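Local coordinates for hypothetical protein MG296 homolog (Mycoplasma pneumoniae, PDB 2I15) that is of unknown function but forms an all-helical protein of the Mg296 family that packs against further copies of itself, at residues A[41-44]-A[49-52]; A[45-50]-A[65-70]; A[109-112]-A[117-120]. All blocks are in the same frame, centred on the assembly; numbering follows the deposited sequence.

Interaction 1: A[41-44]-A[49-52]; sequences EQST and EDDD
Glu41 reaches across to Asp52 and Asp50 where helix 27-41 runs out into the loop that leads to helix 57-75, so the contact is a carboxylate cluster that folds the middle of the loop back against the end of helix 27-41. Glu41 sends CG anti to its own N (chi1 -176°), then bends at chi2, which brings its carboxylate across the side chain of Asp52 at about a right angle. The two carboxylate planes are 34° apart, and Glu41 OE2 lies 3.2 Å from Asp52 OD1, both of them acceptors. Glu41 OE1 is 3.7 Å from Asp50 OD1, and Asp54 and Asp55 add further acid groups nearby. Such crowding would probably raise the affinity of some of these groups for a proton, although Asp52 is poorly ordered and the backbone from Asp50 to Asp52 is modelled too tightly to carry fine detail. Arg40, on the same helix, touches the side chains of Asp50 and Asp51, while Leu38 of the second subunit packs on Asp51. Past Gln42, the first residue to leave helical geometry, Ser43 makes a weak hydrogen bond through OG back to Glu39 O, and the same Ser43 OG comes to 4.2 Å from Asp50 OD2.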
ATOM      1  N   GLU A  41     -17.964 -17.219  -4.672  1.00 29.39           N
ATOM      2  CA  GLU A  41     -17.376 -18.279  -3.876  1.00 31.03           C
ATOM      3  C   GLU A  41     -16.594 -19.278  -4.716  1.00 32.25           C
ATOM      4  O   GLU A  41     -15.581 -19.836  -4.266  1.00 31.37           O
ATOM      5  CB  GLU A  41     -18.485 -19.028  -3.143  1.00 37.70           C
ATOM      6  CG  GLU A  41     -17.978 -20.098  -2.196  1.00 40.36           C
ATOM      7  CD  GLU A  41     -17.308 -19.505  -0.973  1.00 42.17           C
ATOM      8  OE1 GLU A  41     -17.189 -18.250  -0.889  1.00 39.98           O
ATOM      9  OE2 GLU A  41     -16.906 -20.300  -0.092  1.00 43.72           O
ATOM     10  N   GLN A  42     -17.076 -19.492  -5.939  1.00 28.91           N
ATOM     11  CA  GLN A  42     -16.494 -20.461  -6.858  1.00 30.43           C
ATOM     12  C   GLN A  42     -15.503 -19.966  -7.927  1.00 33.49           C
ATOM     13  O   GLN A  42     -15.262 -20.672  -8.907  1.00 33.83           O
ATOM     14  CB  GLN A  42     -17.638 -21.228  -7.532  1.00 27.86           C
ATOM     15  CG  GLN A  42     -18.672 -21.738  -6.544  1.00 26.38           C
ATOM     16  CD  GLN A  42     -19.844 -22.436  -7.200  1.00 26.46           C
ATOM     17  OE1 GLN A  42     -20.457 -23.313  -6.604  1.00 28.07           O
ATOM     18  NE2 GLN A  42     -20.177 -22.035  -8.421  1.00 29.13           N
ATOM     19  N   SER A  43     -14.925 -18.778  -7.749  1.00 65.11           N
ATOM     20  CA  SER A  43     -13.964 -18.260  -8.725  1.00 67.72           C
ATOM     21  C   SER A  43     -12.582 -18.909  -8.607  1.00 70.25           C
ATOM     22  O   SER A  43     -11.858 -19.033  -9.601  1.00 70.79           O
ATOM     23  CB  SER A  43     -13.828 -16.741  -8.597  1.00 36.62           C
ATOM     24  OG  SER A  43     -14.598 -16.227  -7.524  1.00 35.08           O
ATOM     25  N   THR A  44     -12.237 -19.318  -7.387  1.00 95.79           N
ATOM     26  CA  THR A  44     -10.966 -19.973  -7.061  1.00 98.89           C
ATOM     27  C   THR A  44      -9.662 -19.315  -7.499  1.00101.18           C
ATOM     28  O   THR A  44      -9.008 -19.771  -8.437  1.00102.23           O
ATOM     29  CB  THR A  44     -10.948 -21.429  -7.562  1.00 86.28           C
ATOM     30  OG1 THR A  44     -11.360 -21.474  -8.933  1.00 87.17           O
ATOM     31  CG2 THR A  44     -11.869 -22.291  -6.720  1.00 88.10           C
ATOM     32  N   GLU A  49      -9.819 -12.392  -0.207  1.00 29.57           N
ATOM     33  CA  GLU A  49     -10.685 -11.211  -0.144  1.00 32.34           C
ATOM     34  C   GLU A  49     -12.093 -11.724  -0.339  1.00 33.71           C
ATOM     35  O   GLU A  49     -13.082 -10.984  -0.301  1.00 32.02           O
ATOM     36  CB  GLU A  49     -10.371 -10.258  -1.285  1.00 44.99           C
ATOM     37  CG  GLU A  49      -8.909  -9.899  -1.324  1.00 47.87           C
ATOM     38  CD  GLU A  49      -8.676  -8.523  -0.791  1.00 48.50           C
ATOM     39  OE1 GLU A  49      -8.737  -7.574  -1.602  1.00 50.54           O
ATOM     40  OE2 GLU A  49      -8.478  -8.392   0.434  1.00 49.52           O
ATOM     41  N   ASP A  50     -12.140 -13.020  -0.586  1.00 32.16           N
ATOM     42  CA  ASP A  50     -13.349 -13.730  -0.852  1.00 34.46           C
ATOM     43  C   ASP A  50     -14.223 -13.824   0.349  1.00 35.94           C
ATOM     44  O   ASP A  50     -13.799 -14.412   1.358  1.00 34.09           O
ATOM     45  CB  ASP A  50     -12.999 -15.149  -1.324  1.00 63.82           C
ATOM     46  CG  ASP A  50     -13.848 -15.606  -2.467  1.00 65.31           C
ATOM     47  OD1 ASP A  50     -15.090 -15.611  -2.336  1.00 68.60           O
ATOM     48  OD2 ASP A  50     -13.256 -15.972  -3.503  1.00 65.85           O
ATOM     49  N   ASP A  51     -15.422 -13.237   0.282  1.00 69.17           N
ATOM     50  CA  ASP A  51     -16.305 -13.462   1.401  1.00 71.82           C
ATOM     51  C   ASP A  51     -16.287 -14.926   1.011  1.00 72.95           C
ATOM     52  O   ASP A  51     -16.760 -15.327  -0.063  1.00 75.30           O
ATOM     53  CB  ASP A  51     -17.699 -12.861   1.217  1.00134.71           C
ATOM     54  CG  ASP A  51     -18.581 -13.109   2.406  1.00139.48           C
ATOM     55  OD1 ASP A  51     -19.805 -12.870   2.309  1.00142.14           O
ATOM     56  OD2 ASP A  51     -18.054 -13.551   3.445  1.00139.62           O
ATOM     57  N   ASP A  52     -15.651 -15.710   1.859  1.00 47.52           N
ATOM     58  CA  ASP A  52     -15.453 -17.121   1.602  1.00 44.64           C
ATOM     59  C   ASP A  52     -15.290 -17.471   3.042  1.00 40.96           C
ATOM     60  O   ASP A  52     -15.473 -16.595   3.883  1.00 40.87           O
ATOM     61  CB  ASP A  52     -14.129 -17.246   0.826  1.00200.94           C
ATOM     62  CG  ASP A  52     -13.951 -18.570   0.102  1.00200.94           C
ATOM     63  OD1 ASP A  52     -13.914 -19.623   0.758  1.00200.94           O
ATOM     64  OD2 ASP A  52     -13.818 -18.551  -1.143  1.00200.94           O
TER

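Interaction 2: A[45-50]-A[65-70]; sequences LLIYED and SDAFFI
Tyr48 lies against Ala67 and Phe68, packing a turn of the 42-56 loop onto the side of helix 57-75 in this all-helical fold. The turn is closed by Glu49 N bonding to Leu46 O at 3.1 Å, and it presents Ile47 and Tyr48 to the helix. Tyr48 has CG anti to its carbonyl carbon (chi1 -49°), a rotamer that carries the ring to the helix with its hydroxyl leading. Phe68 also has CG anti to its carbonyl carbon (chi1 -89°); its CB points neither at the loop nor away from it, and the ring ends beside Tyr48. The two ring planes are nearly parallel, 14° apart, yet they are slid past one another with centroids 5.2 Å apart, so they barely overlap; the nearest ring carbons are CE2 of Tyr48 and CE2 of Phe68, 3.4 Å apart. Ile47 CG2 covers the face of Tyr48 turned from Phe68, 3.4 Å above the ring centre. The same methyl touches Ala67 CB at 3.7 Å, joining loop and helix by a second apolar route, and Ala67 CB also packs on Tyr48 CZ at 3.8 Å. The crowding of Tyr48 OH against Phe68 is doubtful in the model, and no hydrogen bond to Phe68 N is made; the hydroxyl makes a weak hydrogen bond to Leu64 O. Beyond the pair, Phe106 meets Phe68 edge-to-face, Leu103 of helix 92-113 touches both rings, and Val18 of the second subunit packs on Phe68. At the edge of the Tyr48 ring, in its plane, lies Ala67 O, 3.9 Å from Tyr48 CE1.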
ATOM      1  N   LEU A  45      -9.282 -18.259  -6.785  1.00165.00           N
ATOM      2  CA  LEU A  45      -8.045 -17.543  -7.059  1.00164.80           C
ATOM      3  C   LEU A  45      -7.757 -16.435  -6.043  1.00163.62           C
ATOM      4  O   LEU A  45      -6.653 -16.370  -5.510  1.00164.13           O
ATOM      5  CB  LEU A  45      -8.050 -16.994  -8.495  1.00 72.16           C
ATOM      6  CG  LEU A  45      -6.964 -17.635  -9.370  1.00 71.74           C
ATOM      7  CD1 LEU A  45      -7.247 -17.398 -10.841  1.00 71.28           C
ATOM      8  CD2 LEU A  45      -5.612 -17.076  -8.972  1.00 70.03           C
ATOM      9  N   LEU A  46      -8.729 -15.567  -5.766  1.00 62.43           N
ATOM     10  CA  LEU A  46      -8.508 -14.501  -4.778  1.00 59.15           C
ATOM     11  C   LEU A  46      -9.169 -14.863  -3.453  1.00 56.05           C
ATOM     12  O   LEU A  46      -9.887 -14.066  -2.846  1.00 55.05           O
ATOM     13  CB  LEU A  46      -9.034 -13.144  -5.258  1.00 40.33           C
ATOM     14  CG  LEU A  46      -8.765 -12.018  -4.247  1.00 40.40           C
ATOM     15  CD1 LEU A  46      -7.439 -12.262  -3.506  1.00 38.20           C
ATOM     16  CD2 LEU A  46      -8.779 -10.657  -4.944  1.00 41.30           C
ATOM     17  N   ILE A  47      -8.883 -16.079  -3.004  1.00 42.96           N
ATOM     18  CA  ILE A  47      -9.433 -16.630  -1.775  1.00 41.03           C
ATOM     19  C   ILE A  47      -9.334 -15.685  -0.581  1.00 39.56           C
ATOM     20  O   ILE A  47     -10.206 -15.705   0.274  1.00 40.80           O
ATOM     21  CB  ILE A  47      -8.733 -17.998  -1.442  1.00 45.15           C
ATOM     22  CG1 ILE A  47      -9.685 -18.936  -0.687  1.00 44.54           C
ATOM     23  CG2 ILE A  47      -7.508 -17.778  -0.568  1.00 43.68           C
ATOM     24  CD1 ILE A  47     -10.028 -18.484   0.702  1.00 48.85           C
ATOM     25  N   TYR A  48      -8.306 -14.835  -0.541  1.00 39.59           N
ATOM     26  CA  TYR A  48      -8.088 -13.930   0.602  1.00 37.86           C
ATOM     27  C   TYR A  48      -8.927 -12.651   0.740  1.00 36.95           C
ATOM     28  O   TYR A  48      -8.762 -11.910   1.703  1.00 35.52           O
ATOM     29  CB  TYR A  48      -6.601 -13.562   0.694  1.00 35.87           C
ATOM     30  CG  TYR A  48      -5.692 -14.763   0.618  1.00 34.56           C
ATOM     31  CD1 TYR A  48      -4.972 -15.035  -0.540  1.00 36.16           C
ATOM     32  CD2 TYR A  48      -5.586 -15.653   1.687  1.00 34.99           C
ATOM     33  CE1 TYR A  48      -4.174 -16.177  -0.652  1.00 36.94           C
ATOM     34  CE2 TYR A  48      -4.796 -16.799   1.594  1.00 35.68           C
ATOM     35  CZ  TYR A  48      -4.095 -17.048   0.422  1.00 37.56           C
ATOM     36  OH  TYR A  48      -3.357 -18.198   0.303  1.00 42.30           O
ATOM     37  N   GLU A  49      -9.819 -12.392  -0.207  1.00 29.57           N
ATOM     38  CA  GLU A  49     -10.685 -11.211  -0.144  1.00 32.34           C
ATOM     39  C   GLU A  49     -12.093 -11.724  -0.339  1.00 33.71           C
ATOM     40  O   GLU A  49     -13.082 -10.984  -0.301  1.00 32.02           O
ATOM     41  CB  GLU A  49     -10.371 -10.258  -1.285  1.00 44.99           C
ATOM     42  CG  GLU A  49      -8.909  -9.899  -1.324  1.00 47.87           C
ATOM     43  CD  GLU A  49      -8.676  -8.523  -0.791  1.00 48.50           C
ATOM     44  OE1 GLU A  49      -8.737  -7.574  -1.602  1.00 50.54           O
ATOM     45  OE2 GLU A  49      -8.478  -8.392   0.434  1.00 49.52           O
ATOM     46  N   ASP A  50     -12.140 -13.020  -0.586  1.00 32.16           N
ATOM     47  CA  ASP A  50     -13.349 -13.730  -0.852  1.00 34.46           C
ATOM     48  C   ASP A  50     -14.223 -13.824   0.349  1.00 35.94           C
ATOM     49  O   ASP A  50     -13.799 -14.412   1.358  1.00 34.09           O
ATOM     50  CB  ASP A  50     -12.999 -15.149  -1.324  1.00 63.82           C
ATOM     51  CG  ASP A  50     -13.848 -15.606  -2.467  1.00 65.31           C
ATOM     52  OD1 ASP A  50     -15.090 -15.611  -2.336  1.00 68.60           O
ATOM     53  OD2 ASP A  50     -13.256 -15.972  -3.503  1.00 65.85           O
ATOM     54  N   SER A  65      -3.602 -23.233   2.376  1.00 32.92           N
ATOM     55  CA  SER A  65      -2.245 -23.620   2.029  1.00 32.80           C
ATOM     56  C   SER A  65      -2.097 -23.645   0.504  1.00 31.80           C
ATOM     57  O   SER A  65      -1.079 -23.238  -0.042  1.00 30.55           O
ATOM     58  CB  SER A  65      -1.916 -25.003   2.602  1.00 50.18           C
ATOM     59  OG  SER A  65      -2.002 -25.008   4.021  1.00 51.30           O
ATOM     60  N   ASP A  66      -3.128 -24.112  -0.181  1.00 30.89           N
ATOM     61  CA  ASP A  66      -3.105 -24.187  -1.639  1.00 31.57           C
ATOM     62  C   ASP A  66      -2.749 -22.822  -2.232  1.00 31.33           C
ATOM     63  O   ASP A  66      -1.669 -22.645  -2.827  1.00 31.59           O
ATOM     64  CB  ASP A  66      -4.473 -24.636  -2.166  1.00 55.27           C
ATOM     65  CG  ASP A  66      -4.414 -25.972  -2.859  1.00 58.63           C
ATOM     66  OD1 ASP A  66      -3.705 -26.068  -3.886  1.00 61.27           O
ATOM     67  OD2 ASP A  66      -5.067 -26.936  -2.391  1.00 59.85           O
ATOM     68  N   ALA A  67      -3.660 -21.866  -2.032  1.00 35.21           N
ATOM     69  CA  ALA A  67      -3.558 -20.484  -2.522  1.00 34.42           C
ATOM     70  C   ALA A  67      -2.316 -19.701  -2.069  1.00 33.77           C
ATOM     71  O   ALA A  67      -1.962 -18.715  -2.697  1.00 32.24           O
ATOM     72  CB  ALA A  67      -4.829 -19.718  -2.143  1.00 16.42           C
ATOM     73  N   PHE A  68      -1.684 -20.121  -0.970  1.00 29.38           N
ATOM     74  CA  PHE A  68      -0.448 -19.489  -0.473  1.00 30.47           C
ATOM     75  C   PHE A  68       0.672 -19.881  -1.406  1.00 30.69           C
ATOM     76  O   PHE A  68       1.487 -19.052  -1.816  1.00 30.27           O
ATOM     77  CB  PHE A  68      -0.076 -19.993   0.925  1.00 44.22           C
ATOM     78  CG  PHE A  68      -0.687 -19.212   2.050  1.00 46.36           C
ATOM     79  CD1 PHE A  68      -0.855 -19.806   3.299  1.00 49.22           C
ATOM     80  CD2 PHE A  68      -1.095 -17.894   1.873  1.00 47.08           C
ATOM     81  CE1 PHE A  68      -1.428 -19.096   4.350  1.00 52.18           C
ATOM     82  CE2 PHE A  68      -1.668 -17.180   2.916  1.00 50.96           C
ATOM     83  CZ  PHE A  68      -1.838 -17.784   4.158  1.00 52.95           C
ATOM     84  N   PHE A  69       0.704 -21.169  -1.728  1.00 44.76           N
ATOM     85  CA  PHE A  69       1.706 -21.705  -2.627  1.00 45.61           C
ATOM     86  C   PHE A  69       1.581 -20.977  -3.945  1.00 44.81           C
ATOM     87  O   PHE A  69       2.582 -20.622  -4.567  1.00 44.43           O
ATOM     88  CB  PHE A  69       1.484 -23.198  -2.827  1.00 56.14           C
ATOM     89  CG  PHE A  69       1.946 -24.035  -1.677  1.00 59.48           C
ATOM     90  CD1 PHE A  69       1.965 -25.422  -1.782  1.00 62.36           C
ATOM     91  CD2 PHE A  69       2.397 -23.442  -0.499  1.00 60.66           C
ATOM     92  CE1 PHE A  69       2.430 -26.213  -0.730  1.00 63.82           C
ATOM     93  CE2 PHE A  69       2.863 -24.221   0.562  1.00 63.43           C
ATOM     94  CZ  PHE A  69       2.881 -25.611   0.447  1.00 63.83           C
ATOM     95  N   ILE A  70       0.345 -20.739  -4.362  1.00 33.56           N
ATOM     96  CA  ILE A  70       0.120 -20.035  -5.606  1.00 33.81           C
ATOM     97  C   ILE A  70       0.441 -18.531  -5.494  1.00 32.44           C
ATOM     98  O   ILE A  70       0.936 -17.935  -6.447  1.00 32.60           O
ATOM     99  CB  ILE A  70      -1.329 -20.271  -6.096  1.00 63.96           C
ATOM    100  CG1 ILE A  70      -1.377 -21.589  -6.874  1.00 66.74           C
ATOM    101  CG2 ILE A  70      -1.808 -19.103  -6.962  1.00 63.12           C
ATOM    102  CD1 ILE A  70      -2.763 -22.017  -7.301  1.00 68.50           C
TER

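Interaction 3: A[109-112]-A[117-120]; sequences ALAI and DVGR
Val118 inserts one methyl between Ala111 and Ile112, and this apolar contact joins the last turns of helix 92-113 to the loop that follows it. CG2 is the branch that does the work. Val118 CG2 is 3.7 Å from Ala111 CB, and it is tightly packed against Ile112 CD1 at 3.3 Å. Val118 places CG1 anti to its backbone N (chi1 178°), which leaves CG2 beside that N and turned to the helix. Ile112 starts out with its CB pointing away from the loop; with CG1 beside the backbone N (chi1 -52°) and a second bend at chi2 (-66°), CD1 folds back to meet Val118, the two side chains crossing at a slant. Ala111 CB points toward the loop; the small side chain is consistent with the close approach of the CA atoms of Ala111 and Val118, 5.3 Å apart.

Hydrogen bonding stays within each side of the contact. Arg120 N makes two weak bonds, to Asp117 O at 2.9 Å and to Val118 O at 3.0 Å, in the turn leading into helix 120-128. Gly119 occupies the N-cap position with a positive phi, at which a CB would press on Val118 O. On helix 92-113, Ala109 O accepts a bond from Thr113 OG1.

Tyr121 of helix 120-128 also packs on Leu110 and Ala111, while Phe30 and Asn33 of the second subunit cover other parts of segment 109-112. The whole is a helix-loop-helix connection, with an apolar contact between the Val118 methyl and the last turns of the helix.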
ATOM      1  N   ALA A 109      -6.606 -10.723  10.920  1.00 39.00           N
ATOM      2  CA  ALA A 109      -7.456 -11.752  11.518  1.00 38.77           C
ATOM      3  C   ALA A 109      -6.590 -12.646  12.400  1.00 39.27           C
ATOM      4  O   ALA A 109      -6.935 -12.954  13.547  1.00 41.77           O
ATOM      5  CB  ALA A 109      -8.106 -12.581  10.440  1.00 16.78           C
ATOM      6  N   LEU A 110      -5.464 -13.073  11.843  1.00 28.53           N
ATOM      7  CA  LEU A 110      -4.516 -13.912  12.563  1.00 28.33           C
ATOM      8  C   LEU A 110      -4.267 -13.268  13.927  1.00 29.13           C
ATOM      9  O   LEU A 110      -4.347 -13.917  14.973  1.00 27.97           O
ATOM     10  CB  LEU A 110      -3.198 -13.986  11.785  1.00 18.03           C
ATOM     11  CG  LEU A 110      -3.124 -14.823  10.511  1.00 16.77           C
ATOM     12  CD1 LEU A 110      -1.759 -14.656   9.880  1.00 16.62           C
ATOM     13  CD2 LEU A 110      -3.381 -16.289  10.841  1.00 16.71           C
ATOM     14  N   ALA A 111      -3.956 -11.975  13.886  1.00 34.53           N
ATOM     15  CA  ALA A 111      -3.684 -11.192  15.080  1.00 34.24           C
ATOM     16  C   ALA A 111      -4.887 -11.162  16.001  1.00 35.17           C
ATOM     17  O   ALA A 111      -4.750 -11.369  17.206  1.00 36.14           O
ATOM     18  CB  ALA A 111      -3.280  -9.775  14.694  1.00 19.97           C
ATOM     19  N   ILE A 112      -6.065 -10.895  15.442  1.00 33.24           N
ATOM     20  CA  ILE A 112      -7.279 -10.850  16.254  1.00 32.98           C
ATOM     21  C   ILE A 112      -7.406 -12.205  16.942  1.00 33.01           C
ATOM     22  O   ILE A 112      -7.657 -12.306  18.149  1.00 32.45           O
ATOM     23  CB  ILE A 112      -8.545 -10.635  15.392  1.00 36.96           C
ATOM     24  CG1 ILE A 112      -8.378  -9.419  14.486  1.00 36.86           C
ATOM     25  CG2 ILE A 112      -9.756 -10.421  16.292  1.00 35.52           C
ATOM     26  CD1 ILE A 112      -8.290  -8.128  15.229  1.00 37.76           C
ATOM     27  N   ASP A 117      -1.823  -7.647  19.453  1.00 32.88           N
ATOM     28  CA  ASP A 117      -2.136  -6.302  19.013  1.00 34.35           C
ATOM     29  C   ASP A 117      -2.008  -6.223  17.501  1.00 32.25           C
ATOM     30  O   ASP A 117      -0.897  -6.315  16.967  1.00 32.20           O
ATOM     31  CB  ASP A 117      -1.180  -5.294  19.648  1.00106.56           C
ATOM     32  CG  ASP A 117      -1.907  -4.169  20.350  1.00110.73           C
ATOM     33  OD1 ASP A 117      -2.581  -3.355  19.669  1.00113.88           O
ATOM     34  OD2 ASP A 117      -1.810  -4.095  21.594  1.00113.42           O
ATOM     35  N   VAL A 118      -3.124  -6.079  16.796  1.00 45.21           N
ATOM     36  CA  VAL A 118      -3.015  -5.920  15.356  1.00 44.44           C
ATOM     37  C   VAL A 118      -2.101  -4.697  15.338  1.00 45.87           C
ATOM     38  O   VAL A 118      -2.008  -3.980  16.336  1.00 48.43           O
ATOM     39  CB  VAL A 118      -4.370  -5.568  14.714  1.00 28.18           C
ATOM     40  CG1 VAL A 118      -4.190  -5.356  13.245  1.00 28.18           C
ATOM     41  CG2 VAL A 118      -5.371  -6.687  14.950  1.00 28.74           C
ATOM     42  N   GLY A 119      -1.412  -4.433  14.248  1.00 31.49           N
ATOM     43  CA  GLY A 119      -0.529  -3.287  14.302  1.00 30.24           C
ATOM     44  C   GLY A 119       0.849  -3.762  14.728  1.00 29.03           C
ATOM     45  O   GLY A 119       1.805  -3.657  13.956  1.00 28.05           O
ATOM     46  N   ARG A 120       0.980  -4.289  15.942  1.00 25.03           N
ATOM     47  CA  ARG A 120       2.301  -4.774  16.353  1.00 27.97           C
ATOM     48  C   ARG A 120       2.610  -6.051  15.559  1.00 26.15           C
ATOM     49  O   ARG A 120       3.745  -6.273  15.099  1.00 23.70           O
ATOM     50  CB  ARG A 120       2.363  -5.077  17.849  1.00 89.08           C
ATOM     51  CG  ARG A 120       3.770  -5.471  18.286  1.00 97.07           C
ATOM     52  CD  ARG A 120       3.804  -6.025  19.704  1.00102.16           C
ATOM     53  NE  ARG A 120       4.599  -5.180  20.589  1.00108.02           N
ATOM     54  CZ  ARG A 120       4.309  -3.914  20.871  1.00110.88           C
ATOM     55  NH1 ARG A 120       3.235  -3.346  20.338  1.00111.71           N
ATOM     56  NH2 ARG A 120       5.093  -3.219  21.686  1.00111.86           N
TER

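Interactions 1 and 2 overlap along the chain and share Glu49 and Asp50; their centres are 9 Å apart, and Asp52 touches Ile47. Together they fold the loop after helix 27-41 on itself and then onto helix 57-75. Interaction 3 comes later in the chain, at the end of helix 92-113, with its centre about 20 Å from that of interaction 2 and about 23 Å from that of interaction 1, and touches neither. Helices 57-75 and 92-113 are successive, with residues 81-87 between them not modelled. All three contacts also reach the second subunit, so both loops lie close to where chains of the assembly pack together.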